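Long-range contacts in alternansucrase (Leuconostoc mesenteroides, PDB 6HVG), which belongs to glycoside hydrolase family 70 and joins a barrel-based core to several choline-binding and putative cell-wall-binding repeats: residues 253-258 with 284-289; 517-522 with 1256-1261; 705-710 with 732-737. All coordinates share one frame; numbering follows the deposited sequence.

The three contacts lie far apart and none touches another. Contact 1 belongs to a choline-binding repeat well away from the middle of the chain, its centre about 45 Å from that of contact 2 and about 69 Å from that of contact 3. Contacts 2 and 3 both fall in the family 70 region, on opposite sides of the chain's centre, with nearest atoms about 40 Å apart. Contact 2 joins residues more than 700 positions apart, and contact 3 is nested inside that span. A calcium ion is bound by Glu575, Asp581, Asn625 and Asp1159; Asp581 lies on strand 580-582, which pairs with strand 1248-1252 just ahead of contact 2.

Contact 1: 253-258 with 284-289; sequences GNLQYF and GNAVAN
The side chains of Gln256 and Asn285 run side by side in the same direction, their amide planes only 15° apart. Gln256 NE2 donates to Asn285 OD1 at 2.9 Å, and the approach runs nearly along the C=O axis of the asparagine. With CG anti to its carbonyl carbon (chi1 -67°) and the chain extended beyond it, the glutamine carries its amide up to Asn285, while CG passes 3.4 Å from Gly284 O. Its other end is occupied as well, since Gln256 OE1 is hydrogen-bonded to Tyr227 OH. This inner part, around the buried Gln256 and Gly284, is the close-packed side of the contact. A water continues it: Tyr257 N donates to the water at 3.0 Å, and the same water probably donates to Gly284 O.

The contact joins two beta elements of the choline-binding repeat, the hairpin 249-251/254-256 and strand 286-293 of the following four-stranded antiparallel sheet. One backbone bond links them directly, from Ala286 N to Leu255 O at 3.2 Å. Beside it Leu255 CB rests against Ala286 CB at 3.9 Å, and Ala286 also touches Ile277 of the neighbouring strand.

The outer side is looser and partly open to solvent. Asn254 turns its amide across that of Asn285, the planes 64° apart, and the two amides meet without a hydrogen bond of good geometry. Asn254 ND2 makes weak bonds to the carbonyls of Ile251 and Asp252 within its own turn. Cohesion therefore rests mainly on the buried Gln256 amide, which spans Tyr227 and Asn285, together with a single backbone bond and a small apolar patch.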
loop_
_atom_site.group_PDB
_atom_site.type_symbol
_atom_site.label_atom_id
_atom_site.label_comp_id
_atom_site.label_asym_id
_atom_site.label_seq_id
_atom_site.Cartn_x
_atom_site.Cartn_y
_atom_site.Cartn_z
ATOM N N GLY A 253 -5.087 -0.739 -45.149
ATOM C CA GLY A 253 -4.327 0.468 -45.511
ATOM C C GLY A 253 -2.829 0.417 -45.216
ATOM O O GLY A 253 -2.158 1.430 -45.290
ATOM N N ASN A 254 -2.292 -0.773 -44.942
ATOM C CA ASN A 254 -0.877 -0.964 -44.612
ATOM C C ASN A 254 -0.213 -1.741 -45.730
ATOM O O ASN A 254 -0.767 -2.733 -46.197
ATOM C CB ASN A 254 -0.700 -1.754 -43.322
ATOM C CG ASN A 254 -1.135 -0.984 -42.100
ATOM O OD1 ASN A 254 -0.378 -0.847 -41.142
ATOM N ND2 ASN A 254 -2.351 -0.477 -42.121
ATOM N N LEU A 255 0.968 -1.306 -46.152
ATOM C CA LEU A 255 1.711 -2.001 -47.199
ATOM C C LEU A 255 2.629 -3.010 -46.530
ATOM O O LEU A 255 3.356 -2.667 -45.602
ATOM C CB LEU A 255 2.521 -1.014 -48.010
ATOM C CG LEU A 255 3.286 -1.509 -49.238
ATOM C CD1 LEU A 255 2.352 -2.239 -50.215
ATOM C CD2 LEU A 255 3.972 -0.348 -49.957
ATOM N N GLN A 256 2.535 -4.276 -46.936
ATOM C CA GLN A 256 3.362 -5.341 -46.362
ATOM C C GLN A 256 3.911 -6.313 -47.424
ATOM O O GLN A 256 3.356 -6.437 -48.516
ATOM C CB GLN A 256 2.548 -6.081 -45.312
ATOM C CG GLN A 256 2.230 -5.222 -44.084
ATOM C CD GLN A 256 1.078 -5.730 -43.253
ATOM O OE1 GLN A 256 0.325 -6.629 -43.660
ATOM N NE2 GLN A 256 0.918 -5.139 -42.066
ATOM N N TYR A 257 5.033 -6.968 -47.126
ATOM C CA TYR A 257 5.618 -7.945 -48.061
ATOM C C TYR A 257 5.582 -9.359 -47.518
ATOM O O TYR A 257 5.753 -9.578 -46.332
ATOM C CB TYR A 257 7.056 -7.595 -48.404
ATOM C CG TYR A 257 7.562 -8.500 -49.488
ATOM C CD1 TYR A 257 7.128 -8.325 -50.784
ATOM C CD2 TYR A 257 8.429 -9.555 -49.223
ATOM C CE1 TYR A 257 7.554 -9.143 -51.804
ATOM C CE2 TYR A 257 8.855 -10.385 -50.233
ATOM C CZ TYR A 257 8.418 -10.166 -51.518
ATOM O OH TYR A 257 8.836 -11.027 -52.505
ATOM N N PHE A 258 5.347 -10.341 -48.379
ATOM C CA PHE A 258 5.364 -11.731 -47.918
ATOM C C PHE A 258 6.257 -12.596 -48.810
ATOM O O PHE A 258 6.216 -12.501 -50.033
ATOM C CB PHE A 258 3.942 -12.282 -47.892
ATOM C CG PHE A 258 3.091 -11.715 -46.796
ATOM C CD1 PHE A 258 2.298 -10.597 -47.006
ATOM C CD2 PHE A 258 3.070 -12.299 -45.558
ATOM C CE1 PHE A 258 1.532 -10.055 -45.980
ATOM C CE2 PHE A 258 2.285 -11.770 -44.523
ATOM C CZ PHE A 258 1.508 -10.648 -44.740
ATOM N N GLY A 284 5.539 -4.688 -39.444
ATOM C CA GLY A 284 5.822 -5.094 -40.812
ATOM C C GLY A 284 5.359 -4.076 -41.823
ATOM O O GLY A 284 5.339 -4.368 -42.997
ATOM N N ASN A 285 5.016 -2.865 -41.374
ATOM C CA ASN A 285 4.509 -1.826 -42.272
ATOM C C ASN A 285 5.631 -1.061 -42.965
ATOM O O ASN A 285 6.714 -0.873 -42.403
ATOM C CB ASN A 285 3.630 -0.850 -41.490
ATOM C CG ASN A 285 2.462 -1.531 -40.799
ATOM O OD1 ASN A 285 2.001 -2.588 -41.213
ATOM N ND2 ASN A 285 1.962 -0.917 -39.755
ATOM N N ALA A 286 5.377 -0.647 -44.206
ATOM C CA ALA A 286 6.356 0.102 -44.982
ATOM C C ALA A 286 6.646 1.439 -44.326
ATOM O O ALA A 286 5.724 2.124 -43.898
ATOM C CB ALA A 286 5.863 0.315 -46.402
ATOM N N VAL A 287 7.930 1.779 -44.243
ATOM C CA VAL A 287 8.374 3.014 -43.632
ATOM C C VAL A 287 9.660 3.467 -44.275
ATOM O O VAL A 287 10.424 2.668 -44.820
ATOM C CB VAL A 287 8.618 2.866 -42.129
ATOM C CG1 VAL A 287 7.311 2.655 -41.388
ATOM C CG2 VAL A 287 9.597 1.722 -41.852
ATOM N N ALA A 288 9.887 4.767 -44.208
ATOM C CA ALA A 288 11.116 5.334 -44.687
ATOM C C ALA A 288 12.266 4.805 -43.818
ATOM O O ALA A 288 12.147 4.646 -42.587
ATOM C CB ALA A 288 11.063 6.857 -44.643
ATOM N N ASN A 289 13.385 4.538 -44.472
ATOM C CA ASN A 289 14.562 4.085 -43.775
ATOM C C ASN A 289 15.797 4.455 -44.553
ATOM O O ASN A 289 15.752 4.769 -45.754
ATOM C CB ASN A 289 14.512 2.570 -43.562
ATOM C CG ASN A 289 15.294 2.108 -42.346
ATOM O OD1 ASN A 289 15.390 2.824 -41.346
ATOM N ND2 ASN A 289 15.864 0.918 -42.426
HETATM O O HOH W 1 5.622 -7.116 -44.178
#

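Contact 2: 517-522 with 1256-1261; sequences KQTEDE and RGAYYV
Glu520 OE2 accepts two backbone N-H groups from the facing loop, Arg1256 N at 2.8 Å and Gly1257 N at 3.0 Å. Both come in over the same face of the carboxylate, from above its plane, and the bond from Gly1257 is the straighter, at 167° against 135°. Tyr1192 OH is hydrogen-bonded to the same oxygen, and Glu520 OE1 takes His1255 N. So many partners around a buried carboxylate would be expected to stabilise its charged form. The side chain reaches them by running straight out beyond CG.

The glutamate follows a short 3-10 turn, residues 517-519, in the loop between helices 499-511 and 528-531. Its partners lie a few residues beyond strand 1248-1252 of a six-stranded antiparallel sheet that combines early and late parts of the chain, consistent with domain B of family 70 proteins. Arg1174, on strand 1166-1175 of that sheet, donates to the carbonyls of Glu520 and Asp521.

Thr519 provides the second grip. At chi1 51° its hydroxyl is turned to face Ala1258, and OG1 accepts Ala1258 N at 3.0 Å while its own hydrogen-bonding partner is Ala513 O. Thr519 CB packs against Ala1258 CB at 3.8 Å. Arg1256 sends its guanidinium the other way, to Val1193 O and Asn1195 OD1 on strand 1190-1197.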
loop_
_atom_site.group_PDB
_atom_site.type_symbol
_atom_site.label_atom_id
_atom_site.label_comp_id
_atom_site.label_asym_id
_atom_site.label_seq_id
_atom_site.Cartn_x
_atom_site.Cartn_y
_atom_site.Cartn_z
ATOM N N LYS A 517 -6.061 16.067 -7.953
ATOM C CA LYS A 517 -4.912 15.252 -7.550
ATOM C C LYS A 517 -3.754 15.197 -8.544
ATOM O O LYS A 517 -2.658 14.728 -8.204
ATOM C CB LYS A 517 -5.361 13.807 -7.267
ATOM C CG LYS A 517 -5.527 12.931 -8.509
ATOM C CD LYS A 517 -6.058 11.551 -8.155
ATOM C CE LYS A 517 -6.203 10.679 -9.391
ATOM N NZ LYS A 517 -7.198 9.590 -9.159
ATOM N N GLN A 518 -3.985 15.649 -9.770
ATOM C CA GLN A 518 -2.936 15.676 -10.793
ATOM C C GLN A 518 -1.732 16.514 -10.365
ATOM O O GLN A 518 -0.589 16.217 -10.718
ATOM C CB GLN A 518 -3.505 16.189 -12.100
ATOM C CG GLN A 518 -4.570 15.278 -12.683
ATOM C CD GLN A 518 -5.061 15.720 -14.041
ATOM O OE1 GLN A 518 -4.678 16.777 -14.563
ATOM N NE2 GLN A 518 -5.950 14.919 -14.609
ATOM N N THR A 519 -1.993 17.541 -9.564
ATOM C CA THR A 519 -0.924 18.340 -8.984
ATOM C C THR A 519 -0.520 17.878 -7.596
ATOM O O THR A 519 0.201 18.581 -6.918
ATOM C CB THR A 519 -1.329 19.824 -8.943
ATOM O OG1 THR A 519 -2.616 19.976 -8.322
ATOM C CG2 THR A 519 -1.374 20.365 -10.354
ATOM N N GLU A 520 -1.013 16.713 -7.175
ATOM C CA GLU A 520 -0.676 16.153 -5.861
ATOM C C GLU A 520 0.301 14.971 -5.941
ATOM O O GLU A 520 0.688 14.431 -4.918
ATOM C CB GLU A 520 -1.943 15.748 -5.092
ATOM C CG GLU A 520 -2.803 16.933 -4.701
ATOM C CD GLU A 520 -3.989 16.559 -3.858
ATOM O OE1 GLU A 520 -4.263 15.367 -3.729
ATOM O OE2 GLU A 520 -4.670 17.466 -3.341
ATOM N N ASP A 521 0.683 14.581 -7.159
ATOM C CA ASP A 521 1.670 13.537 -7.377
ATOM C C ASP A 521 1.322 12.223 -6.673
ATOM O O ASP A 521 2.132 11.678 -5.936
ATOM C CB ASP A 521 3.044 14.044 -6.940
ATOM C CG ASP A 521 3.575 15.157 -7.839
ATOM O OD1 ASP A 521 3.047 15.351 -8.954
ATOM O OD2 ASP A 521 4.538 15.843 -7.422
ATOM N N GLU A 522 0.102 11.742 -6.888
ATOM C CA GLU A 522 -0.312 10.441 -6.404
ATOM C C GLU A 522 0.783 9.416 -6.679
ATOM O O GLU A 522 1.304 9.344 -7.778
ATOM C CB GLU A 522 -1.626 10.002 -7.066
ATOM C CG GLU A 522 -2.363 8.894 -6.312
ATOM C CD GLU A 522 -3.692 8.509 -6.938
ATOM O OE1 GLU A 522 -3.748 8.356 -8.179
ATOM O OE2 GLU A 522 -4.693 8.390 -6.202
ATOM N N ARG A 1256 -7.429 17.785 -3.700
ATOM C CA ARG A 1256 -7.969 19.131 -3.800
ATOM C C ARG A 1256 -7.144 20.040 -4.717
ATOM O O ARG A 1256 -7.699 20.969 -5.323
ATOM C CB ARG A 1256 -8.099 19.742 -2.407
ATOM C CG ARG A 1256 -9.356 19.252 -1.733
ATOM C CD ARG A 1256 -9.444 19.628 -0.273
ATOM N NE ARG A 1256 -10.695 19.121 0.274
ATOM C CZ ARG A 1256 -10.996 19.057 1.566
ATOM N NH1 ARG A 1256 -10.136 19.465 2.479
ATOM N NH2 ARG A 1256 -12.170 18.583 1.949
ATOM N N GLY A 1257 -5.838 19.781 -4.787
ATOM C CA GLY A 1257 -4.973 20.461 -5.716
ATOM C C GLY A 1257 -3.904 21.280 -5.021
ATOM O O GLY A 1257 -4.065 21.686 -3.863
ATOM N N ALA A 1258 -2.806 21.519 -5.734
ATOM C CA ALA A 1258 -1.719 22.313 -5.197
ATOM C C ALA A 1258 -2.120 23.772 -4.986
ATOM O O ALA A 1258 -1.581 24.448 -4.103
ATOM C CB ALA A 1258 -0.523 22.239 -6.123
ATOM N N TYR A 1259 -3.052 24.274 -5.807
ATOM C CA TYR A 1259 -3.452 25.697 -5.725
ATOM C C TYR A 1259 -4.962 25.872 -5.661
ATOM O O TYR A 1259 -5.523 26.718 -6.337
ATOM C CB TYR A 1259 -2.838 26.486 -6.883
ATOM C CG TYR A 1259 -1.329 26.427 -6.875
ATOM C CD1 TYR A 1259 -0.609 27.134 -5.926
ATOM C CD2 TYR A 1259 -0.622 25.646 -7.801
ATOM C CE1 TYR A 1259 0.769 27.076 -5.890
ATOM C CE2 TYR A 1259 0.766 25.586 -7.779
ATOM C CZ TYR A 1259 1.455 26.303 -6.820
ATOM O OH TYR A 1259 2.837 26.249 -6.774
ATOM N N TYR A 1260 -5.616 25.052 -4.845
ATOM C CA TYR A 1260 -7.028 25.213 -4.507
ATOM C C TYR A 1260 -7.188 26.434 -3.596
ATOM O O TYR A 1260 -8.236 27.069 -3.601
ATOM C CB TYR A 1260 -7.520 23.942 -3.813
ATOM C CG TYR A 1260 -8.968 23.919 -3.392
ATOM C CD1 TYR A 1260 -9.973 23.893 -4.331
ATOM C CD2 TYR A 1260 -9.325 23.879 -2.053
ATOM C CE1 TYR A 1260 -11.287 23.849 -3.951
ATOM C CE2 TYR A 1260 -10.645 23.844 -1.660
ATOM C CZ TYR A 1260 -11.619 23.832 -2.606
ATOM O OH TYR A 1260 -12.944 23.801 -2.217
ATOM N N VAL A 1261 -6.149 26.736 -2.815
ATOM C CA VAL A 1261 -6.068 27.984 -2.065
ATOM C C VAL A 1261 -5.536 29.044 -3.022
ATOM O O VAL A 1261 -4.434 28.908 -3.546
ATOM C CB VAL A 1261 -5.114 27.884 -0.867
ATOM C CG1 VAL A 1261 -5.067 29.210 -0.104
ATOM C CG2 VAL A 1261 -5.524 26.759 0.077
#

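Contact 3: 705-710 with 732-737; sequences LDTGYY and NRIANS
The side chain of Asn732 lies flat on the ring of Tyr709, its amide plane turned only 18° from that of the ring. Asn732 CB stands 3.6 Å from the ring centroid, almost straight above it, in a CH-pi contact, and the amide extends from there toward Tyr709 CB. CG anti to the backbone N (chi1 -159°) brings the amide over the tyrosine while OD1 still faces its own chain. There Asn732 OD1 accepts Ile734 N at 3.0 Å and 157°, forming an Asx turn that helps to fix the amide.

Three waters fill in between the segments. One donates to Asn732 OD1 at 2.7 Å, accepts from Ala735 N and is hydrogen-bonded to Tyr710 OH; a second runs from Asn732 ND2 to Asp706 OD2, donating to the carboxylate at 2.6 Å. The third accepts from Arg733 N and donates to Leu705 O. Asp706 is itself held by Thr729 N and by a salt bridge to Arg724.

Both segments belong to the long excursion between strands 678-679 and 745-747 of the eight-stranded parallel barrel. Strand 735-736 pairs antiparallel with strand 862-866, so the asparagine turn leads the chain into the edge of a large antiparallel sheet. Met864 of that partner strand also touches Leu705.

Two residues on from the asparagine, Ile734 supplies the apolar part. The Ile734 and Leu705 side chains cross at about a right angle, with Ile734 CG1 3.9 Å from Leu705 CB, and Ile734 CD1 reaches Thr707 CG2 at 4.0 Å. Ile734 CB sits at the edge of the Tyr710 ring, 4.2 Å from CE2. Over a face of that same ring lies Tyr709 CD2, 3.7 Å above the Tyr710 plane.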
loop_
_atom_site.group_PDB
_atom_site.type_symbol
_atom_site.label_atom_id
_atom_site.label_comp_id
_atom_site.label_asym_id
_atom_site.label_seq_id
_atom_site.Cartn_x
_atom_site.Cartn_y
_atom_site.Cartn_z
ATOM N N LEU A 705 15.134 -24.722 13.575
ATOM C CA LEU A 705 16.128 -24.973 14.611
ATOM C C LEU A 705 17.082 -23.797 14.830
ATOM O O LEU A 705 17.457 -23.536 15.977
ATOM C CB LEU A 705 16.935 -26.240 14.286
ATOM C CG LEU A 705 16.159 -27.554 14.118
ATOM C CD1 LEU A 705 17.089 -28.722 13.849
ATOM C CD2 LEU A 705 15.320 -27.863 15.345
ATOM N N ASP A 706 17.488 -23.120 13.745
ATOM C CA ASP A 706 18.473 -22.040 13.781
ATOM C C ASP A 706 19.743 -22.582 14.438
ATOM O O ASP A 706 20.143 -22.132 15.508
ATOM C CB ASP A 706 17.889 -20.819 14.507
ATOM C CG ASP A 706 18.849 -19.629 14.567
ATOM O OD1 ASP A 706 19.629 -19.431 13.616
ATOM O OD2 ASP A 706 18.815 -18.867 15.564
ATOM N N THR A 707 20.350 -23.590 13.809
ATOM C CA THR A 707 21.528 -24.251 14.386
ATOM C C THR A 707 22.718 -23.324 14.528
ATOM O O THR A 707 23.561 -23.507 15.403
ATOM C CB THR A 707 21.933 -25.498 13.581
ATOM O OG1 THR A 707 22.105 -25.147 12.205
ATOM C CG2 THR A 707 20.844 -26.560 13.667
ATOM N N GLY A 708 22.765 -22.303 13.678
ATOM C CA GLY A 708 23.757 -21.247 13.797
ATOM C C GLY A 708 23.838 -20.645 15.185
ATOM O O GLY A 708 24.828 -20.020 15.529
ATOM N N TYR A 709 22.779 -20.804 15.963
ATOM C CA TYR A 709 22.762 -20.363 17.339
ATOM C C TYR A 709 23.991 -20.899 18.052
ATOM O O TYR A 709 24.665 -20.161 18.754
ATOM C CB TYR A 709 21.485 -20.853 18.025
ATOM C CG TYR A 709 21.414 -20.531 19.506
ATOM C CD1 TYR A 709 21.109 -19.254 19.935
ATOM C CD2 TYR A 709 21.654 -21.504 20.477
ATOM C CE1 TYR A 709 21.042 -18.950 21.283
ATOM C CE2 TYR A 709 21.607 -21.202 21.824
ATOM C CZ TYR A 709 21.301 -19.925 22.223
ATOM O OH TYR A 709 21.261 -19.611 23.560
ATOM N N TYR A 710 24.290 -22.177 17.828
ATOM C CA TYR A 710 25.469 -22.843 18.412
ATOM C C TYR A 710 26.655 -22.722 17.449
ATOM O O TYR A 710 26.457 -22.715 16.227
ATOM C CB TYR A 710 25.183 -24.332 18.682
ATOM C CG TYR A 710 24.248 -24.581 19.843
ATOM C CD1 TYR A 710 24.608 -24.232 21.149
ATOM C CD2 TYR A 710 22.999 -25.166 19.638
ATOM C CE1 TYR A 710 23.740 -24.447 22.226
ATOM C CE2 TYR A 710 22.124 -25.397 20.693
ATOM C CZ TYR A 710 22.489 -25.037 21.995
ATOM O OH TYR A 710 21.605 -25.286 23.040
ATOM N N ASN A 732 16.020 -19.900 20.989
ATOM C CA ASN A 732 16.445 -21.215 20.532
ATOM C C ASN A 732 15.714 -22.305 21.304
ATOM O O ASN A 732 15.554 -22.226 22.526
ATOM C CB ASN A 732 17.954 -21.435 20.635
ATOM C CG ASN A 732 18.431 -22.552 19.700
ATOM O OD1 ASN A 732 18.481 -23.728 20.080
ATOM N ND2 ASN A 732 18.735 -22.201 18.473
ATOM N N ARG A 733 15.281 -23.327 20.575
ATOM C CA ARG A 733 14.504 -24.398 21.145
ATOM C C ARG A 733 15.077 -25.782 20.836
ATOM O O ARG A 733 14.420 -26.799 21.054
ATOM C CB ARG A 733 13.077 -24.278 20.629
ATOM C CG ARG A 733 12.350 -23.075 21.193
ATOM C CD ARG A 733 10.924 -22.996 20.700
ATOM N NE ARG A 733 10.219 -21.860 21.275
ATOM C CZ ARG A 733 10.181 -20.634 20.746
ATOM N NH1 ARG A 733 10.804 -20.345 19.620
ATOM N NH2 ARG A 733 9.516 -19.679 21.372
ATOM N N ILE A 734 16.326 -25.830 20.384
ATOM C CA ILE A 734 16.986 -27.104 20.094
ATOM C C ILE A 734 17.155 -27.895 21.374
ATOM O O ILE A 734 16.822 -29.078 21.417
ATOM C CB ILE A 734 18.360 -26.888 19.438
ATOM C CG1 ILE A 734 18.171 -26.351 18.008
ATOM C CG2 ILE A 734 19.174 -28.175 19.438
ATOM C CD1 ILE A 734 19.441 -25.862 17.333
ATOM N N ALA A 735 17.671 -27.230 22.410
ATOM C CA ALA A 735 17.744 -27.821 23.750
ATOM C C ALA A 735 17.556 -26.736 24.802
ATOM O O ALA A 735 18.511 -26.308 25.442
ATOM C CB ALA A 735 19.064 -28.537 23.957
ATOM N N ASN A 736 16.309 -26.307 24.963
ATOM C CA ASN A 736 15.969 -25.216 25.868
ATOM C C ASN A 736 15.592 -25.759 27.233
ATOM O O ASN A 736 14.474 -26.211 27.424
ATOM C CB ASN A 736 14.823 -24.377 25.278
ATOM C CG ASN A 736 14.449 -23.205 26.144
ATOM O OD1 ASN A 736 14.844 -23.135 27.271
ATOM N ND2 ASN A 736 13.696 -22.275 25.604
ATOM N N SER A 737 16.543 -25.698 28.162
ATOM C CA SER A 737 16.355 -26.140 29.537
ATOM C C SER A 737 16.002 -25.005 30.515
ATOM O O SER A 737 16.063 -25.191 31.718
ATOM C CB SER A 737 17.628 -26.820 30.010
ATOM O OG SER A 737 18.688 -25.892 30.214
HETATM O O HOH W 2 15.709 -23.540 17.910
HETATM O O HOH W 3 18.451 -19.245 18.130
HETATM O O HOH W 4 18.811 -24.538 22.661
#